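Side-chain contacts in conserved domain protein (Porphyromonas gingivalis, PDB 3PNN), which probably acts as a glycosyltransferase, helping to form glycosidic linkages through a cytoplasmic alpha/beta/alpha domain with a Rossmann-like fold: residues A43-F48 / G296-K301; A119-N122 / F126-R129; V166-C171 / A271-V276. One frame throughout, in Å; residues are numbered along the deposited sequence. Where two conformers were deposited one is given.

Interaction 1 (A43-F48 / G296-K301)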
loop_
_atom_site.group_PDB
_atom_site.type_symbol
_atom_site.label_atom_id
_atom_site.label_comp_id
_atom_site.label_asym_id
_atom_site.label_seq_id
_atom_site.Cartn_x
_atom_site.Cartn_y
_atom_site.Cartn_z
ATOM N N ALA A 43 4.261 -12.251 5.238
ATOM C CA ALA A 43 2.907 -12.169 5.791
ATOM C C ALA A 43 2.530 -13.523 6.374
ATOM O O ALA A 43 1.945 -13.614 7.458
ATOM C CB ALA A 43 1.890 -11.722 4.712
ATOM N N ILE A 44 2.884 -14.591 5.656
ATOM C CA ILE A 44 2.619 -15.930 6.159
ATOM C C ILE A 44 3.353 -16.138 7.477
ATOM O O ILE A 44 2.756 -16.588 8.457
ATOM C CB ILE A 44 3.018 -17.025 5.144
ATOM C CG1 ILE A 44 2.071 -16.984 3.931
ATOM C CG2 ILE A 44 3.021 -18.403 5.811
ATOM C CD1 ILE A 44 2.496 -17.899 2.770
ATOM N N ARG A 45 4.643 -15.808 7.504
ATOM C CA ARG A 45 5.439 -15.980 8.722
ATOM C C ARG A 45 4.855 -15.182 9.886
ATOM O O ARG A 45 4.932 -15.607 11.048
ATOM C CB ARG A 45 6.898 -15.542 8.512
ATOM C CG ARG A 45 7.751 -16.476 7.687
ATOM C CD ARG A 45 9.247 -16.286 7.989
ATOM N NE ARG A 45 9.833 -15.078 7.399
ATOM C CZ ARG A 45 11.142 -14.926 7.177
ATOM N NH1 ARG A 45 11.983 -15.909 7.491
ATOM N NH2 ARG A 45 11.617 -13.808 6.632
ATOM N N ALA A 46 4.284 -14.021 9.574
ATOM C CA ALA A 46 3.745 -13.124 10.605
ATOM C C ALA A 46 2.365 -13.540 11.113
ATOM O O ALA A 46 1.871 -12.996 12.099
ATOM C CB ALA A 46 3.702 -11.687 10.091
ATOM N N GLY A 47 1.740 -14.498 10.441
ATOM C CA GLY A 47 0.478 -15.032 10.923
ATOM C C GLY A 47 -0.770 -14.496 10.250
ATOM O O GLY A 47 -1.875 -14.619 10.801
ATOM N N PHE A 48 -0.619 -13.906 9.062
ATOM C CA PHE A 48 -1.790 -13.532 8.266
ATOM C C PHE A 48 -2.482 -14.797 7.777
ATOM O O PHE A 48 -1.822 -15.787 7.491
ATOM C CB PHE A 48 -1.399 -12.629 7.088
ATOM C CG PHE A 48 -1.139 -11.205 7.493
ATOM C CD1 PHE A 48 -2.144 -10.251 7.390
ATOM C CD2 PHE A 48 0.107 -10.828 7.991
ATOM C CE1 PHE A 48 -1.919 -8.938 7.783
ATOM C CE2 PHE A 48 0.344 -9.506 8.386
ATOM C CZ PHE A 48 -0.670 -8.567 8.276
ATOM N N GLY A 296 20.568 -15.304 6.143
ATOM C CA GLY A 296 19.601 -16.287 6.595
ATOM C C GLY A 296 18.190 -15.783 6.858
ATOM O O GLY A 296 17.364 -16.532 7.379
ATOM N N GLU A 297 17.897 -14.537 6.488
ATOM C CA GLU A 297 16.570 -13.963 6.730
ATOM C C GLU A 297 15.528 -14.615 5.820
ATOM O O GLU A 297 14.357 -14.713 6.185
ATOM C CB GLU A 297 16.584 -12.438 6.533
ATOM C CG GLU A 297 15.221 -11.723 6.700
ATOM C CD GLU A 297 14.880 -11.369 8.146
ATOM O OE1 GLU A 297 15.431 -12.006 9.070
ATOM O OE2 GLU A 297 14.062 -10.447 8.358
ATOM N N TYR A 298 15.964 -15.076 4.649
ATOM C CA TYR A 298 15.100 -15.749 3.680
ATOM C C TYR A 298 15.845 -16.925 3.090
ATOM O O TYR A 298 17.068 -16.880 2.973
ATOM C CB TYR A 298 14.718 -14.810 2.512
ATOM C CG TYR A 298 13.968 -13.583 2.960
ATOM C CD1 TYR A 298 12.600 -13.629 3.185
ATOM C CD2 TYR A 298 14.633 -12.387 3.176
ATOM C CE1 TYR A 298 11.907 -12.512 3.627
ATOM C CE2 TYR A 298 13.954 -11.264 3.620
ATOM C CZ TYR A 298 12.596 -11.332 3.838
ATOM O OH TYR A 298 11.930 -10.223 4.280
ATOM N N PRO A 299 15.109 -17.968 2.675
ATOM C CA PRO A 299 15.737 -19.022 1.874
ATOM C C PRO A 299 16.044 -18.506 0.473
ATOM O O PRO A 299 15.444 -17.520 0.035
ATOM C CB PRO A 299 14.648 -20.093 1.805
ATOM C CG PRO A 299 13.383 -19.317 1.875
ATOM C CD PRO A 299 13.672 -18.220 2.876
ATOM N N THR A 300 16.965 -19.154 -0.235
ATOM C CA THR A 300 17.286 -18.696 -1.590
ATOM C C THR A 300 16.066 -18.681 -2.509
ATOM O O THR A 300 15.875 -17.746 -3.283
ATOM C CB THR A 300 18.400 -19.526 -2.240
ATOM O OG1 THR A 300 19.597 -19.373 -1.480
ATOM C CG2 THR A 300 18.651 -19.037 -3.675
ATOM N N LYS A 301 15.235 -19.712 -2.421
ATOM C CA LYS A 301 14.005 -19.756 -3.203
ATOM C C LYS A 301 12.812 -19.751 -2.260
ATOM O O LYS A 301 12.700 -20.605 -1.387
ATOM C CB LYS A 301 13.951 -21.007 -4.087
ATOM C CG LYS A 301 14.967 -21.011 -5.206
ATOM C CD LYS A 301 14.811 -22.231 -6.101
ATOM C CE LYS A 301 15.926 -22.279 -7.135
ATOM N NZ LYS A 301 17.265 -22.105 -6.493
HETATM O O HOH W 1 14.735 -16.576 8.936
#

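Interaction 2 (A119-N122 / F126-R129)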
loop_
_atom_site.group_PDB
_atom_site.type_symbol
_atom_site.label_atom_id
_atom_site.label_comp_id
_atom_site.label_asym_id
_atom_site.label_seq_id
_atom_site.Cartn_x
_atom_site.Cartn_y
_atom_site.Cartn_z
ATOM N N ALA A 119 -4.765 -5.850 6.537
ATOM C CA ALA A 119 -3.695 -4.960 6.088
ATOM C C ALA A 119 -3.892 -4.595 4.632
ATOM O O ALA A 119 -4.409 -5.392 3.862
ATOM C CB ALA A 119 -2.336 -5.641 6.253
ATOM N N VAL A 120 -3.480 -3.385 4.266
ATOM C CA VAL A 120 -3.395 -2.980 2.871
ATOM C C VAL A 120 -1.936 -2.674 2.586
ATOM O O VAL A 120 -1.286 -1.950 3.364
ATOM C CB VAL A 120 -4.236 -1.733 2.606
ATOM C CG1 VAL A 120 -4.006 -1.233 1.154
ATOM C CG2 VAL A 120 -5.726 -2.030 2.873
ATOM N N ILE A 121 -1.401 -3.258 1.519
ATOM C CA ILE A 121 -0.028 -2.975 1.107
ATOM C C ILE A 121 0.088 -2.862 -0.404
ATOM O O ILE A 121 -0.785 -3.341 -1.143
ATOM C CB ILE A 121 0.982 -4.086 1.563
ATOM C CG1 ILE A 121 0.704 -5.422 0.858
ATOM C CG2 ILE A 121 0.982 -4.244 3.083
ATOM C CD1 ILE A 121 1.884 -6.432 0.940
ATOM N N ASN A 122 1.169 -2.229 -0.863
ATOM C CA ASN A 122 1.457 -2.165 -2.292
ATOM C C ASN A 122 2.023 -3.495 -2.766
ATOM O O ASN A 122 2.547 -4.285 -1.961
ATOM C CB ASN A 122 2.469 -1.060 -2.607
ATOM C CG ASN A 122 1.905 0.335 -2.422
ATOM O OD1 ASN A 122 0.692 0.559 -2.529
ATOM N ND2 ASN A 122 2.793 1.293 -2.160
ATOM N N PHE A 126 9.058 -3.410 -0.899
ATOM C CA PHE A 126 9.579 -4.310 0.120
ATOM C C PHE A 126 9.466 -3.651 1.492
ATOM O O PHE A 126 10.109 -2.626 1.765
ATOM C CB PHE A 126 11.034 -4.712 -0.196
ATOM C CG PHE A 126 11.634 -5.679 0.794
ATOM C CD1 PHE A 126 11.649 -7.055 0.533
ATOM C CD2 PHE A 126 12.209 -5.220 1.974
ATOM C CE1 PHE A 126 12.218 -7.954 1.438
ATOM C CE2 PHE A 126 12.779 -6.112 2.892
ATOM C CZ PHE A 126 12.783 -7.480 2.625
ATOM N N TYR A 127 8.644 -4.241 2.356
ATOM C CA TYR A 127 8.331 -3.635 3.651
ATOM C C TYR A 127 9.204 -4.155 4.806
ATOM O O TYR A 127 9.400 -3.462 5.805
ATOM C CB TYR A 127 6.857 -3.851 3.960
ATOM C CG TYR A 127 5.956 -3.064 3.039
ATOM C CD1 TYR A 127 5.688 -1.720 3.290
ATOM C CD2 TYR A 127 5.391 -3.652 1.904
ATOM C CE1 TYR A 127 4.870 -0.977 2.441
ATOM C CE2 TYR A 127 4.563 -2.914 1.054
ATOM C CZ TYR A 127 4.299 -1.578 1.342
ATOM O OH TYR A 127 3.485 -0.831 0.515
ATOM N N GLY A 128 9.714 -5.376 4.668
ATOM C CA GLY A 128 10.545 -5.988 5.695
ATOM C C GLY A 128 9.745 -6.781 6.719
ATOM O O GLY A 128 8.609 -6.444 7.042
ATOM N N ARG A 129 10.346 -7.839 7.245
ATOM C CA ARG A 129 9.619 -8.775 8.099
ATOM C C ARG A 129 8.958 -8.128 9.306
ATOM O O ARG A 129 7.807 -8.440 9.619
ATOM C CB ARG A 129 10.546 -9.889 8.569
ATOM C CG ARG A 129 9.840 -10.954 9.373
ATOM C CD ARG A 129 10.798 -12.133 9.589
ATOM N NE ARG A 129 10.181 -13.200 10.367
ATOM C CZ ARG A 129 10.846 -14.257 10.829
ATOM N NH1 ARG A 129 12.150 -14.364 10.598
ATOM N NH2 ARG A 129 10.210 -15.193 11.531
#

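Interaction 3 (V166-C171 / A271-V276)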
loop_
_atom_site.group_PDB
_atom_site.type_symbol
_atom_site.label_atom_id
_atom_site.label_comp_id
_atom_site.label_asym_id
_atom_site.label_seq_id
_atom_site.Cartn_x
_atom_site.Cartn_y
_atom_site.Cartn_z
ATOM N N VAL A 166 11.310 11.721 -4.607
ATOM C CA VAL A 166 10.292 10.720 -4.346
ATOM C C VAL A 166 9.035 11.365 -3.779
ATOM O O VAL A 166 9.072 12.484 -3.281
ATOM C CB VAL A 166 10.792 9.619 -3.387
ATOM C CG1 VAL A 166 11.985 8.889 -4.007
ATOM C CG2 VAL A 166 11.167 10.209 -2.032
ATOM N N SER A 167 7.927 10.647 -3.866
ATOM C CA SER A 167 6.666 11.121 -3.334
ATOM C C SER A 167 6.322 10.277 -2.113
ATOM O O SER A 167 6.341 9.048 -2.172
ATOM C CB SER A 167 5.581 11.019 -4.408
ATOM O OG SER A 167 4.316 11.397 -3.905
ATOM N N ARG A 168 6.020 10.944 -1.000
ATOM C CA ARG A 168 5.802 10.266 0.278
ATOM C C ARG A 168 4.609 10.862 1.020
ATOM O O ARG A 168 4.385 12.069 0.970
ATOM C CB ARG A 168 7.055 10.394 1.156
ATOM C CG ARG A 168 8.310 9.792 0.562
ATOM C CD ARG A 168 8.250 8.273 0.633
ATOM N NE ARG A 168 9.389 7.619 -0.012
ATOM C CZ ARG A 168 9.314 6.957 -1.168
ATOM N NH1 ARG A 168 8.154 6.877 -1.821
ATOM N NH2 ARG A 168 10.395 6.366 -1.674
ATOM N N GLY A 169 3.843 10.019 1.703
ATOM C CA GLY A 169 2.828 10.513 2.617
ATOM C C GLY A 169 3.498 11.041 3.874
ATOM O O GLY A 169 3.907 10.261 4.739
ATOM N N VAL A 170 3.617 12.361 3.983
ATOM C CA VAL A 170 4.292 12.960 5.133
ATOM C C VAL A 170 3.335 13.052 6.317
ATOM O O VAL A 170 2.247 13.625 6.210
ATOM C CB VAL A 170 4.875 14.348 4.792
ATOM C CG1 VAL A 170 5.455 14.990 6.040
ATOM C CG2 VAL A 170 5.951 14.213 3.717
ATOM N N CYS A 171 3.740 12.475 7.445
ATOM C CA CYS A 171 2.837 12.296 8.573
ATOM C C CYS A 171 3.126 13.233 9.735
ATOM O O CYS A 171 4.278 13.471 10.068
ATOM C CB CYS A 171 2.968 10.869 9.099
ATOM S SG CYS A 171 2.374 9.661 7.938
ATOM N N ALA A 271 11.881 -2.517 10.729
ATOM C CA ALA A 271 12.118 -2.910 9.349
ATOM C C ALA A 271 12.539 -1.702 8.513
ATOM O O ALA A 271 12.194 -0.561 8.819
ATOM C CB ALA A 271 10.854 -3.569 8.732
ATOM N N ARG A 272 13.263 -1.967 7.437
ATOM C CA ARG A 272 13.616 -0.930 6.474
ATOM C C ARG A 272 13.001 -1.223 5.099
ATOM O O ARG A 272 13.149 -2.325 4.570
ATOM C CB ARG A 272 15.135 -0.840 6.361
ATOM C CG ARG A 272 15.803 -0.397 7.660
ATOM C CD ARG A 272 15.840 1.112 7.724
ATOM N NE ARG A 272 16.690 1.616 6.647
ATOM C CZ ARG A 272 17.974 1.943 6.789
ATOM N NH1 ARG A 272 18.666 2.376 5.740
ATOM N NH2 ARG A 272 18.563 1.846 7.979
ATOM N N TRP A 273 12.336 -0.217 4.532
ATOM C CA TRP A 273 11.718 -0.302 3.217
ATOM C C TRP A 273 12.780 -0.266 2.123
ATOM O O TRP A 273 13.802 0.408 2.249
ATOM C CB TRP A 273 10.762 0.880 3.017
ATOM C CG TRP A 273 10.331 1.085 1.572
ATOM C CD1 TRP A 273 9.219 0.580 0.970
ATOM C CD2 TRP A 273 11.010 1.860 0.572
ATOM N NE1 TRP A 273 9.168 0.977 -0.350
ATOM C CE2 TRP A 273 10.259 1.763 -0.617
ATOM C CE3 TRP A 273 12.188 2.615 0.567
ATOM C CZ2 TRP A 273 10.638 2.403 -1.798
ATOM C CZ3 TRP A 273 12.567 3.248 -0.606
ATOM C CH2 TRP A 273 11.797 3.128 -1.775
ATOM N N PHE A 274 12.542 -1.000 1.050
ATOM C CA PHE A 274 13.170 -0.629 -0.211
ATOM C C PHE A 274 12.308 -0.934 -1.426
ATOM O O PHE A 274 11.331 -1.673 -1.351
ATOM C CB PHE A 274 14.584 -1.170 -0.366
ATOM C CG PHE A 274 14.735 -2.595 0.001
ATOM C CD1 PHE A 274 14.505 -3.594 -0.941
ATOM C CD2 PHE A 274 15.152 -2.951 1.280
ATOM C CE1 PHE A 274 14.671 -4.943 -0.608
ATOM C CE2 PHE A 274 15.318 -4.288 1.619
ATOM C CZ PHE A 274 15.077 -5.287 0.675
ATOM N N GLY A 275 12.673 -0.328 -2.543
ATOM C CA GLY A 275 11.845 -0.383 -3.722
ATOM C C GLY A 275 12.556 0.326 -4.845
ATOM O O GLY A 275 13.533 1.051 -4.626
ATOM N N VAL A 276 12.075 0.098 -6.057
ATOM C CA VAL A 276 12.711 0.658 -7.234
ATOM C C VAL A 276 11.905 1.864 -7.677
ATOM O O VAL A 276 10.851 1.714 -8.288
ATOM C CB VAL A 276 12.772 -0.379 -8.369
ATOM C CG1 VAL A 276 13.400 0.229 -9.646
ATOM C CG2 VAL A 276 13.530 -1.617 -7.929
#

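Interaction 1 (A43-F48 / G296-K301)
The guanidinium group of R45 takes the backbone carbonyl of E297 at its edge, in its own plane, while the phenol ring of Y298 approaches the same group obliquely. Guanidinium and ring planes are 39° apart, too far turned for a parallel stack, and NH2 of R45 makes the touch, lying 3.3 Å from CE1 of Y298. The carbonyl is held by a two-nitrogen, end-on grip on a single atom. NH2 of R45 reaches O of E297 at 2.9 Å and NH1 of R45 reaches the same O at 3.0 Å. The N-H...O angle at NH2 is 145°, and the NH1 bond is similarly bent, as expected when one oxygen sits between two nitrogens; the two donors arrive from opposite faces of the carbonyl plane. R45 attains this by a chain bent at its third torsion (chi3 -75°). Both segments contain a helix end closed by a Schellman motif: R45 stands in the last turn of helix 35-46, before G47, whereas E297 and Y298 follow G296, which terminates helix 282-294, both glycines having positive phi. R45 therefore projects from the last turn of one helix to the loop just beyond the other, pinning the C-terminal tail to helix 35-46. A water extends the grip, donating to O of G296 at 3.1 Å and accepting a weak bond of 3.2 Å from NH1 of R45. NH2 of R45 also forms a salt bridge with D42, whose other carboxylate oxygen is hydrogen-bonded to the hydroxyl of Y298, and Y38 meets the Y298 ring edge-to-face.

Interaction 2 (A119-N122 / F126-R129)
A backbone-to-side-chain hydrogen bond, backed by apolar contact, joins N122 and I121 to Y127 where strand 118-122 of the Rossmann-like core gives way to the loop before helix 129-140. The evidence is a distance of 3.0 Å between N of N122 and OH of Y127, with an N-H...O angle of 160°, nearly straight. CG of Y127 lies anti to its carbonyl carbon (chi1 -68°), which sends the ring back across the short turn to the strand it has just left. Beside the bond, CB of I121 lies 3.8 Å from CE2 of Y127, an oblique approach made by the branch point of the isoleucine. The carbonyl oxygen of N122 sits in the ring plane, at the edge, 3.9 Å from CE2 of Y127. The asparagine side chain crosses the tyrosine at about a right angle and touches the hydroxyl through its first carbon, CB of N122 being 3.3 Å from OH of Y127. Its amide does not bond to the phenol: ND2 of N122 is 3.5 Å from OH of Y127 at a poor angle. That amide is employed otherwise, ND2 with D125 and OD1 with N216, and the side chain lies about 3 Å, nearest atoms, from a bound glycerol, probably from the crystallisation liquor but consistent with a pocket here. The hydroxyl of Y127 is also hydrogen-bonded to the carbonyl oxygen of M215, which can only accept; the buried phenol thus accepts from N122 and donates to M215, and its C-O rotation is probably fixed.

Interaction 3 (V166-C171 / A271-V276)
NH2 of R168 has two partners of different kinds: it is hydrogen-bonded to the carbonyl oxygen of T159 and stands 3.5 Å from CH2 of W273. The second meeting is a cation-pi interaction, since CZ of R168 lies 5.0 Å from the centroid of the six-membered ring of W273 and 23° off the ring normal, over the face. The guanidinium and indole planes are nonetheless 64° apart, so the cation is not laid flat on the indole but tips one nitrogen to it. The bend of the arginine chain at its second torsion (chi2 -74°) brings the group back beside its own strand, where CB of V166 lies over the centre of one guanidinium face, 3.7 Å above the plane. NH1 of R168 makes a weak bond of 2.9 Å to O of S167, which may help a little to hold the group. On the indole's opposite face, N of G275 sits 3.5 Å above the ring plane, offset toward the rim, so the indole lies between the backbone of G275 and the arginine. NE1 of W273 is hydrogen-bonded to D125, which probably helps to orient the indole. A bound glycerol, probably from the crystallisation liquor, lies about 3 Å from the R168 side chain, nearest atoms, consistent with a pocket here. R168 belongs to strand 166-173, which runs between antiparallel strands 179-191 and 212-215; M215 of the latter touches both R168 and W273, while F274, next to the tryptophan, packs against helix 282-294.

From the N terminus, the chain opens interaction 1 on helix 35-46 and closes it only 248 residues later, tying the C-terminal loop to that helix, so the other two contacts fall within its span. Interaction 2 closes quickly, tying strand 118-122 to the loop leading into helix 129-140. Interaction 3 follows in series and ties strand 166-173 to the loop before helix 282-294; none cross. Interactions 1 and 2 touch where OH of Y298 comes 3.3 Å from CZ of F126. Interactions 2 and 3 join by a probable hydrogen bond from N of F126 to O of F274, 2.9 Å. Interactions 1 and 3 do not touch, and 126-129 lies between them.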